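Local coordinates for CELL WALL surface anchor family protein (Streptococcus pneumoniae, PDB 2WW8) that serves as the adhesin of the pneumococcal pilus and is thought to attach the bacterium to host cells, at residues V119-E122 and R126-V129; D143-T148 and N689-T694; N412-K417 and L426-T431. All coordinates share one frame; numbering follows the deposited sequence. Where two conformers were deposited one is given.

Contact 1. Residues V119-E122 and R126-V129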
loop_
_atom_site.group_PDB
_atom_site.type_symbol
_atom_site.label_atom_id
_atom_site.label_comp_id
_atom_site.label_asym_id
_atom_site.label_seq_id
_atom_site.Cartn_x
_atom_site.Cartn_y
_atom_site.Cartn_z
ATOM N N VAL A 119 -30.257 -17.977 34.796
ATOM C CA VAL A 119 -29.272 -17.157 34.096
ATOM C C VAL A 119 -27.953 -17.933 33.974
ATOM O O VAL A 119 -27.202 -18.065 34.953
ATOM C CB VAL A 119 -29.043 -15.779 34.793
ATOM C CG1 VAL A 119 -27.893 -14.993 34.140
ATOM C CG2 VAL A 119 -30.321 -14.952 34.832
ATOM N N GLU A 120 -27.693 -18.455 32.773
ATOM C CA GLU A 120 -26.405 -19.069 32.433
ATOM C C GLU A 120 -25.404 -18.074 31.812
ATOM O O GLU A 120 -25.732 -17.338 30.868
ATOM C CB GLU A 120 -26.582 -20.332 31.578
ATOM C CG GLU A 120 -27.470 -20.164 30.344
ATOM C CD GLU A 120 -26.946 -20.943 29.137
ATOM O OE1 GLU A 120 -26.370 -22.032 29.366
ATOM O OE2 GLU A 120 -27.096 -20.481 27.974
ATOM N N VAL A 121 -24.208 -18.032 32.396
ATOM C CA VAL A 121 -23.053 -17.326 31.830
ATOM C C VAL A 121 -22.015 -18.354 31.347
ATOM O O VAL A 121 -21.486 -19.150 32.143
ATOM C CB VAL A 121 -22.443 -16.266 32.780
ATOM C CG1 VAL A 121 -21.311 -15.519 32.100
ATOM C CG2 VAL A 121 -23.492 -15.260 33.198
ATOM N N GLU A 122 -21.764 -18.339 30.035
ATOM C CA GLU A 122 -20.804 -19.236 29.387
ATOM C C GLU A 122 -19.358 -18.869 29.725
ATOM O O GLU A 122 -19.090 -17.738 30.140
ATOM C CB GLU A 122 -20.960 -19.161 27.871
ATOM C CG GLU A 122 -22.325 -19.464 27.299
ATOM C CD GLU A 122 -22.487 -20.930 27.013
ATOM O OE1 GLU A 122 -21.854 -21.444 26.063
ATOM O OE2 GLU A 122 -23.266 -21.559 27.760
ATOM N N ARG A 126 -20.942 -15.042 27.628
ATOM C CA ARG A 126 -22.231 -14.984 26.960
ATOM C C ARG A 126 -23.336 -15.233 27.994
ATOM O O ARG A 126 -23.406 -16.302 28.620
ATOM C CB ARG A 126 -22.255 -16.090 25.920
ATOM C CG ARG A 126 -23.604 -16.553 25.493
ATOM C CD ARG A 126 -23.916 -15.891 24.194
ATOM N NE ARG A 126 -24.510 -16.892 23.327
ATOM C CZ ARG A 126 -23.830 -17.785 22.608
ATOM N NH1 ARG A 126 -22.499 -17.838 22.607
ATOM N NH2 ARG A 126 -24.519 -18.644 21.863
ATOM N N THR A 127 -24.199 -14.236 28.152
ATOM C CA THR A 127 -25.239 -14.265 29.183
ATOM C C THR A 127 -26.615 -14.557 28.595
ATOM O O THR A 127 -27.130 -13.787 27.777
ATOM C CB THR A 127 -25.312 -12.910 29.909
ATOM O OG1 THR A 127 -24.059 -12.654 30.552
ATOM C CG2 THR A 127 -26.453 -12.908 30.943
ATOM N N THR A 128 -27.216 -15.655 29.043
ATOM C CA THR A 128 -28.543 -16.045 28.559
ATOM C C THR A 128 -29.560 -16.156 29.706
ATOM O O THR A 128 -29.258 -16.734 30.755
ATOM C CB THR A 128 -28.445 -17.391 27.806
ATOM O OG1 THR A 128 -27.374 -17.312 26.855
ATOM C CG2 THR A 128 -29.744 -17.762 27.101
ATOM N N VAL A 129 -30.758 -15.613 29.517
ATOM C CA VAL A 129 -31.822 -15.822 30.499
ATOM C C VAL A 129 -32.729 -16.934 29.969
ATOM O O VAL A 129 -33.441 -16.689 29.002
ATOM C CB VAL A 129 -32.599 -14.513 30.746
ATOM C CG1 VAL A 129 -33.640 -14.694 31.853
ATOM C CG2 VAL A 129 -31.629 -13.383 31.096
#

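Contact 2. Residues D143-T148 and N689-T694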
loop_
_atom_site.group_PDB
_atom_site.type_symbol
_atom_site.label_atom_id
_atom_site.label_comp_id
_atom_site.label_asym_id
_atom_site.label_seq_id
_atom_site.Cartn_x
_atom_site.Cartn_y
_atom_site.Cartn_z
ATOM N N ASP A 143 -11.607 0.619 25.670
ATOM C CA ASP A 143 -10.509 1.425 25.119
ATOM C C ASP A 143 -9.110 0.794 25.219
ATOM O O ASP A 143 -8.099 1.511 25.157
ATOM C CB ASP A 143 -10.502 2.835 25.738
ATOM C CG ASP A 143 -10.114 2.833 27.216
ATOM O OD1 ASP A 143 -9.928 1.737 27.805
ATOM O OD2 ASP A 143 -9.997 3.944 27.793
ATOM N N GLN A 144 -9.070 -0.531 25.359
ATOM C CA GLN A 144 -7.838 -1.325 25.377
ATOM C C GLN A 144 -7.399 -1.871 24.014
ATOM O O GLN A 144 -8.127 -2.615 23.366
ATOM C CB GLN A 144 -7.990 -2.497 26.352
ATOM C CG GLN A 144 -8.289 -2.026 27.766
ATOM C CD GLN A 144 -7.115 -1.288 28.379
ATOM O OE1 GLN A 144 -7.215 -0.104 28.704
ATOM N NE2 GLN A 144 -5.991 -1.984 28.539
ATOM N N TYR A 145 -6.185 -1.536 23.593
ATOM C CA TYR A 145 -5.660 -1.959 22.286
ATOM C C TYR A 145 -4.248 -2.476 22.477
ATOM O O TYR A 145 -3.460 -1.831 23.162
ATOM C CB TYR A 145 -5.592 -0.771 21.317
ATOM C CG TYR A 145 -6.959 -0.195 21.068
ATOM C CD1 TYR A 145 -7.777 -0.713 20.066
ATOM C CD2 TYR A 145 -7.455 0.839 21.865
ATOM C CE1 TYR A 145 -9.064 -0.208 19.857
ATOM C CE2 TYR A 145 -8.721 1.349 21.659
ATOM C CZ TYR A 145 -9.518 0.827 20.653
ATOM O OH TYR A 145 -10.783 1.327 20.452
ATOM N N PRO A 146 -3.919 -3.630 21.875
ATOM C CA PRO A 146 -2.479 -3.903 21.820
ATOM C C PRO A 146 -1.812 -2.980 20.803
ATOM O O PRO A 146 -2.436 -2.564 19.826
ATOM C CB PRO A 146 -2.409 -5.348 21.320
ATOM C CG PRO A 146 -3.621 -5.467 20.423
ATOM C CD PRO A 146 -4.710 -4.664 21.184
ATOM N N GLN A 147 -0.542 -2.681 21.040
ATOM C CA GLN A 147 0.161 -1.670 20.282
ATOM C C GLN A 147 1.221 -2.211 19.308
ATOM O O GLN A 147 1.626 -1.513 18.372
ATOM C CB GLN A 147 0.735 -0.707 21.305
ATOM C CG GLN A 147 -0.452 -0.219 22.119
ATOM C CD GLN A 147 -0.377 1.240 22.348
ATOM O OE1 GLN A 147 0.004 1.681 23.441
ATOM N NE2 GLN A 147 -0.687 2.011 21.305
ATOM N N THR A 148 1.641 -3.455 19.525
ATOM C CA THR A 148 2.701 -4.068 18.721
ATOM C C THR A 148 2.399 -5.551 18.482
ATOM O O THR A 148 1.672 -6.186 19.274
ATOM C CB THR A 148 4.089 -3.956 19.366
ATOM O OG1 THR A 148 4.100 -4.821 20.493
ATOM C CG2 THR A 148 4.445 -2.532 19.800
ATOM N N ASN A 689 -14.710 -7.842 23.641
ATOM C CA ASN A 689 -13.680 -6.800 23.782
ATOM C C ASN A 689 -12.255 -7.224 23.387
ATOM O O ASN A 689 -11.339 -6.398 23.223
ATOM C CB ASN A 689 -13.726 -6.199 25.201
ATOM C CG ASN A 689 -14.745 -5.078 25.317
ATOM O OD1 ASN A 689 -14.942 -4.301 24.383
ATOM N ND2 ASN A 689 -15.385 -4.967 26.473
ATOM N N LYS A 690 -12.102 -8.540 23.272
ATOM C CA LYS A 690 -10.838 -9.220 23.008
ATOM C C LYS A 690 -10.440 -9.209 21.523
ATOM O O LYS A 690 -11.243 -9.483 20.613
ATOM C CB LYS A 690 -10.930 -10.657 23.531
ATOM C CG LYS A 690 -9.652 -11.463 23.391
ATOM C CD LYS A 690 -9.776 -12.879 23.997
ATOM C CE LYS A 690 -8.605 -13.814 23.641
ATOM N NZ LYS A 690 -7.342 -13.131 23.997
ATOM N N PHE A 691 -9.181 -8.875 21.276
ATOM C CA PHE A 691 -8.675 -8.804 19.907
ATOM C C PHE A 691 -8.176 -10.172 19.467
ATOM O O PHE A 691 -7.383 -10.805 20.159
ATOM C CB PHE A 691 -7.579 -7.753 19.768
ATOM C CG PHE A 691 -8.108 -6.386 19.502
ATOM C CD1 PHE A 691 -8.641 -6.073 18.265
ATOM C CD2 PHE A 691 -8.070 -5.406 20.494
ATOM C CE1 PHE A 691 -9.143 -4.780 18.005
ATOM C CE2 PHE A 691 -8.569 -4.118 20.256
ATOM C CZ PHE A 691 -9.110 -3.798 19.025
ATOM N N TYR A 692 -8.651 -10.642 18.328
ATOM C CA TYR A 692 -8.200 -11.925 17.781
ATOM C C TYR A 692 -7.351 -11.653 16.552
ATOM O O TYR A 692 -7.801 -10.924 15.661
ATOM C CB TYR A 692 -9.421 -12.786 17.387
ATOM C CG TYR A 692 -10.146 -13.333 18.604
ATOM C CD1 TYR A 692 -11.158 -12.583 19.202
ATOM C CD2 TYR A 692 -9.791 -14.564 19.192
ATOM C CE1 TYR A 692 -11.814 -13.050 20.335
ATOM C CE2 TYR A 692 -10.485 -15.037 20.332
ATOM C CZ TYR A 692 -11.479 -14.263 20.899
ATOM O OH TYR A 692 -12.189 -14.657 22.040
ATOM N N ASP A 693 -6.170 -12.260 16.466
ATOM C CA ASP A 693 -5.408 -12.294 15.185
ATOM C C ASP A 693 -6.262 -12.955 14.093
ATOM O O ASP A 693 -6.942 -13.992 14.339
ATOM C CB ASP A 693 -4.160 -13.145 15.324
ATOM C CG ASP A 693 -3.045 -12.444 16.089
ATOM O OD1 ASP A 693 -3.170 -11.262 16.516
ATOM O OD2 ASP A 693 -2.006 -13.108 16.280
ATOM N N THR A 694 -6.252 -12.343 12.906
ATOM C CA THR A 694 -7.015 -12.903 11.778
ATOM C C THR A 694 -6.411 -14.170 11.257
ATOM O O THR A 694 -7.128 -14.953 10.633
ATOM C CB THR A 694 -7.221 -11.911 10.599
ATOM O OG1 THR A 694 -5.966 -11.332 10.251
ATOM C CG2 THR A 694 -8.150 -10.778 11.057
HETATM O O HOH W 1 -8.760 -5.486 24.172
#

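Contact 3. Residues N412-K417 and L426-T431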
loop_
_atom_site.group_PDB
_atom_site.type_symbol
_atom_site.label_atom_id
_atom_site.label_comp_id
_atom_site.label_asym_id
_atom_site.label_seq_id
_atom_site.Cartn_x
_atom_site.Cartn_y
_atom_site.Cartn_z
ATOM N N ASN A 412 55.610 1.803 -38.987
ATOM C CA ASN A 412 55.917 0.448 -38.614
ATOM C C ASN A 412 56.585 0.450 -37.232
ATOM O O ASN A 412 56.378 -0.520 -36.492
ATOM C CB ASN A 412 56.939 -0.162 -39.560
ATOM C CG ASN A 412 56.393 -0.542 -40.907
ATOM O OD1 ASN A 412 55.183 -0.563 -41.136
ATOM N ND2 ASN A 412 57.326 -0.847 -41.822
ATOM N N ALA A 413 57.384 1.491 -36.913
ATOM C CA ALA A 413 58.023 1.582 -35.586
ATOM C C ALA A 413 56.957 1.812 -34.499
ATOM O O ALA A 413 57.007 1.170 -33.439
ATOM C CB ALA A 413 59.187 2.613 -35.528
ATOM N N PHE A 414 55.962 2.655 -34.770
ATOM C CA PHE A 414 54.794 2.795 -33.884
ATOM C C PHE A 414 54.073 1.480 -33.659
ATOM O O PHE A 414 53.679 1.227 -32.524
ATOM C CB PHE A 414 53.726 3.798 -34.371
ATOM C CG PHE A 414 54.231 5.202 -34.524
ATOM C CD1 PHE A 414 55.224 5.702 -33.702
ATOM C CD2 PHE A 414 53.686 6.035 -35.478
ATOM C CE1 PHE A 414 55.670 6.995 -33.871
ATOM C CE2 PHE A 414 54.127 7.352 -35.645
ATOM C CZ PHE A 414 55.096 7.843 -34.832
ATOM N N PHE A 415 53.852 0.673 -34.704
ATOM C CA PHE A 415 53.107 -0.597 -34.531
ATOM C C PHE A 415 53.959 -1.511 -33.660
ATOM O O PHE A 415 53.439 -2.265 -32.864
ATOM C CB PHE A 415 52.844 -1.350 -35.842
ATOM C CG PHE A 415 51.777 -0.747 -36.708
ATOM C CD1 PHE A 415 50.694 -0.121 -36.181
ATOM C CD2 PHE A 415 51.943 -0.780 -38.092
ATOM C CE1 PHE A 415 49.712 0.450 -36.975
ATOM C CE2 PHE A 415 51.000 -0.209 -38.928
ATOM C CZ PHE A 415 49.871 0.416 -38.345
ATOM N N SER A 416 55.267 -1.422 -33.820
ATOM C CA SER A 416 56.187 -2.313 -33.119
ATOM C C SER A 416 56.187 -2.170 -31.594
ATOM O O SER A 416 56.501 -3.110 -30.906
ATOM C CB SER A 416 57.601 -2.142 -33.656
ATOM O OG SER A 416 58.434 -3.175 -33.150
ATOM N N LYS A 417 55.849 -0.998 -31.083
ATOM C CA LYS A 417 55.726 -0.712 -29.645
ATOM C C LYS A 417 54.427 -1.172 -29.023
ATOM O O LYS A 417 54.394 -1.230 -27.804
ATOM C CB LYS A 417 55.875 0.807 -29.387
ATOM C CG LYS A 417 57.254 1.321 -29.859
ATOM C CD LYS A 417 57.195 2.848 -30.045
ATOM C CE LYS A 417 56.970 3.540 -28.729
ATOM N NZ LYS A 417 57.188 5.006 -28.989
ATOM N N LEU A 426 49.099 5.346 -27.029
ATOM C CA LEU A 426 48.544 6.697 -26.924
ATOM C C LEU A 426 49.624 7.794 -26.997
ATOM O O LEU A 426 49.387 8.879 -27.557
ATOM C CB LEU A 426 47.714 6.858 -25.637
ATOM C CG LEU A 426 46.856 8.134 -25.500
ATOM C CD1 LEU A 426 45.925 8.425 -26.657
ATOM C CD2 LEU A 426 46.124 8.110 -24.120
ATOM N N SER A 427 50.823 7.480 -26.510
ATOM C CA SER A 427 51.924 8.450 -26.568
ATOM C C SER A 427 52.459 8.707 -28.009
ATOM O O SER A 427 53.234 9.630 -28.267
ATOM C CB SER A 427 53.015 8.032 -25.564
ATOM O OG SER A 427 53.524 6.802 -26.025
ATOM N N ASP A 428 52.065 7.901 -28.991
ATOM C CA ASP A 428 52.415 8.196 -30.379
ATOM C C ASP A 428 51.275 8.882 -31.166
ATOM O O ASP A 428 51.388 9.065 -32.370
ATOM C CB ASP A 428 52.972 6.973 -31.140
ATOM C CG ASP A 428 54.282 6.496 -30.574
ATOM O OD1 ASP A 428 55.173 7.353 -30.353
ATOM O OD2 ASP A 428 54.499 5.284 -30.306
ATOM N N PHE A 429 50.229 9.328 -30.481
ATOM C CA PHE A 429 49.286 10.337 -31.007
ATOM C C PHE A 429 49.514 11.711 -30.389
ATOM O O PHE A 429 50.025 11.787 -29.258
ATOM C CB PHE A 429 47.897 9.943 -30.579
ATOM C CG PHE A 429 47.349 8.748 -31.296
ATOM C CD1 PHE A 429 46.598 8.938 -32.455
ATOM C CD2 PHE A 429 47.572 7.453 -30.810
ATOM C CE1 PHE A 429 46.004 7.838 -33.094
ATOM C CE2 PHE A 429 46.989 6.323 -31.453
ATOM C CZ PHE A 429 46.235 6.546 -32.630
ATOM N N ILE A 430 49.116 12.783 -31.082
ATOM C CA ILE A 430 49.081 14.104 -30.406
ATOM C C ILE A 430 47.708 14.276 -29.784
ATOM O O ILE A 430 46.707 14.352 -30.497
ATOM C CB ILE A 430 49.448 15.301 -31.326
ATOM C CG1 ILE A 430 50.804 15.064 -32.024
ATOM C CG2 ILE A 430 49.511 16.601 -30.512
ATOM C CD1 ILE A 430 50.887 15.810 -33.345
ATOM N N THR A 431 47.624 14.363 -28.466
ATOM C CA THR A 431 46.267 14.444 -27.892
ATOM C C THR A 431 46.116 15.672 -27.008
ATOM O O THR A 431 45.092 15.826 -26.392
ATOM C CB THR A 431 46.022 13.228 -26.983
ATOM O OG1 THR A 431 46.958 13.271 -25.908
ATOM C CG2 THR A 431 46.171 11.900 -27.773
HETATM O O HOH W 2 53.110 3.085 -30.751
HETATM O O HOH W 3 58.103 6.789 -30.750
HETATM O O HOH W 4 55.587 6.920 -27.352
#

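Contact 1. Residues V119-E122 and R126-V129
Residues Val119 to Val121 and Thr127 to Val129 form an antiparallel beta hairpin at one edge of the five-stranded sheet in a prealbumin-like (transthyretin-type) domain. The strand 127-129 is outermost here, and the two short axes approach to 4.8 Å with an angle of 163° between their directions. Glu120 and Thr128 make the hydrogen-bonded pair. Its two bonds are unequal: Thr128 N reaches Glu120 O at 2.9 Å in a nearly straight line, whereas Glu120 N to Thr128 O is weak and bent. The flanking pairs, Val119 with Val129 and Val121 with Thr127, are non-hydrogen-bonded.

Val119, Val121, Thr127 and Val129 share the inner face. Val119 CG1 comes within 4.1 Å of Thr127 CG2, and Val121 CG2 sits alongside the Thr127 hydroxyl. That hydroxyl has its own partner, the backbone N of Lys49, and the side chains of Thr127 and Val129 rest on Val50 of strand 48-55 and on Pro725 of strand 724-730, so this face packs against the domain's second sheet.

On the other face Glu120 and Thr128 lie side by side. CG of Glu120 is tucked between its own backbone N and carbonyl carbon (chi1 51°), and the bend further along lays OE2 against Thr128 CB at 3.4 Å, where Thr128 OG1 also gives it a weak hydrogen bond.

Just beyond the paired strands, Glu122 N bonds to Arg126 O at 3.0 Å. The two side chains then run the same way, touching through their aliphatic roots, with Glu122 CG 3.6 Å from Arg126 CB. Their charged ends do not pair: Arg126 NH1 has a long, weak ion pair with Glu685 OE2, while Glu122 OE1 stays 5.0 Å from Arg126 NH1, with the carboxylate and guanidinium planes 54° apart.

Contact 2. Residues D143-T148 and N689-T694
Phe691 meets Tyr145 and Pro146 in a small apolar contact at the surface, joining the loop between strands 135-137 and 148-150 to the chain around strand 692-693, in the Ig-like region of the tip pilin. The two segments are far apart in sequence, and most of what they share is gathered on one phenylalanine ring.

The CD2, CE2 and CZ side of that ring carries the contact. Phe691 CE2 lies 3.5 Å from Tyr145 CD1, but the two rings are inclined at 43° and make neither a stack nor a T. The Pro146 ring comes in obliquely beside it, putting CD 3.5 Å from Phe691 CD2. Gln144 O approaches the ring edge in its plane, 3.5 Å from Phe691 CE2, where the slightly positive C-H groups of the rim point. Leu175 of strand 171-184 touches Tyr145, Pro146 and Phe691 alike and joins the cluster. Tyr145 is held from elsewhere, by a hydrogen bond between its OH and His172 N and by a cation-pi contact with Lys162.

No direct hydrogen bond crosses the contact. Instead a water donates to Gln144 O at 3.0 Å and to Asn689 O at 2.9 Å, and Arg719 NH1 also bonds to Asn689 O. The join thus rests on van der Waals contact, with the polar backbone linked through solvent.

Contact 3. Residues N412-K417 and L426-T431
Phe414 and Asp428 mark the closest backbone approach, their CA atoms 6.9 Å apart, with the last turn of helix 407-416 on one side and a short 3-10 segment running into extended chain on the other. The 3-10 turn is closed by Phe429 N on Leu426 O, and no backbone hydrogen bond joins the two segments.

Asp428 bridges the gap. Its CB lies over one face of the Phe414 ring, 4.0 Å from the centroid and displaced toward the rim, a CH-pi contact. The carboxylate follows the ring, tilted 27° from its plane, with CG 3.4 Å from Phe414 CD1. This is the periphery of an integrin-like von Willebrand A fold, a parallel sheet flanked by helices; Leu426 N bonds to OD1 of Asn526, a residue of the calcium site there.

Lys417 crosses Asp428 at about a right angle. A kink at chi3 (65°) brings its NZ to 3.0 Å from Asp428 OD2, on the syn lone pair, with a weaker bond to OD1. This salt bridge probably keeps the buried carboxylate ionised. One water donates to both Phe414 O and OD2 of Asp428; two others accept from Lys417 NZ and donate to Asp428 OD1. The first of these two sits at the edge of the Phe414 ring, and the second lies 2.5 Å from Ser427 OG.

In the fold
From the N terminus, contact 1 comes first and closes a short hairpin, with three residues between its segments, within a prealbumin-like domain. It is complete before contact 2 opens at 143-148, their centres about 24 Å apart. Contact 2 then waits for 540 residues before 689-694 returns to meet it, tying the loop before strand 148-150 to the chain entering strand 692-693 in the Ig-like region. Contact 3 is nested within that long excursion, closing a loop of eight residues beyond helix 407-416 in the von Willebrand A-like domain. Its centre lies about 79 Å from that of contact 2 and about 102 Å from that of contact 1; contacts 1 and 3 lie on opposite sides of the chain's centre.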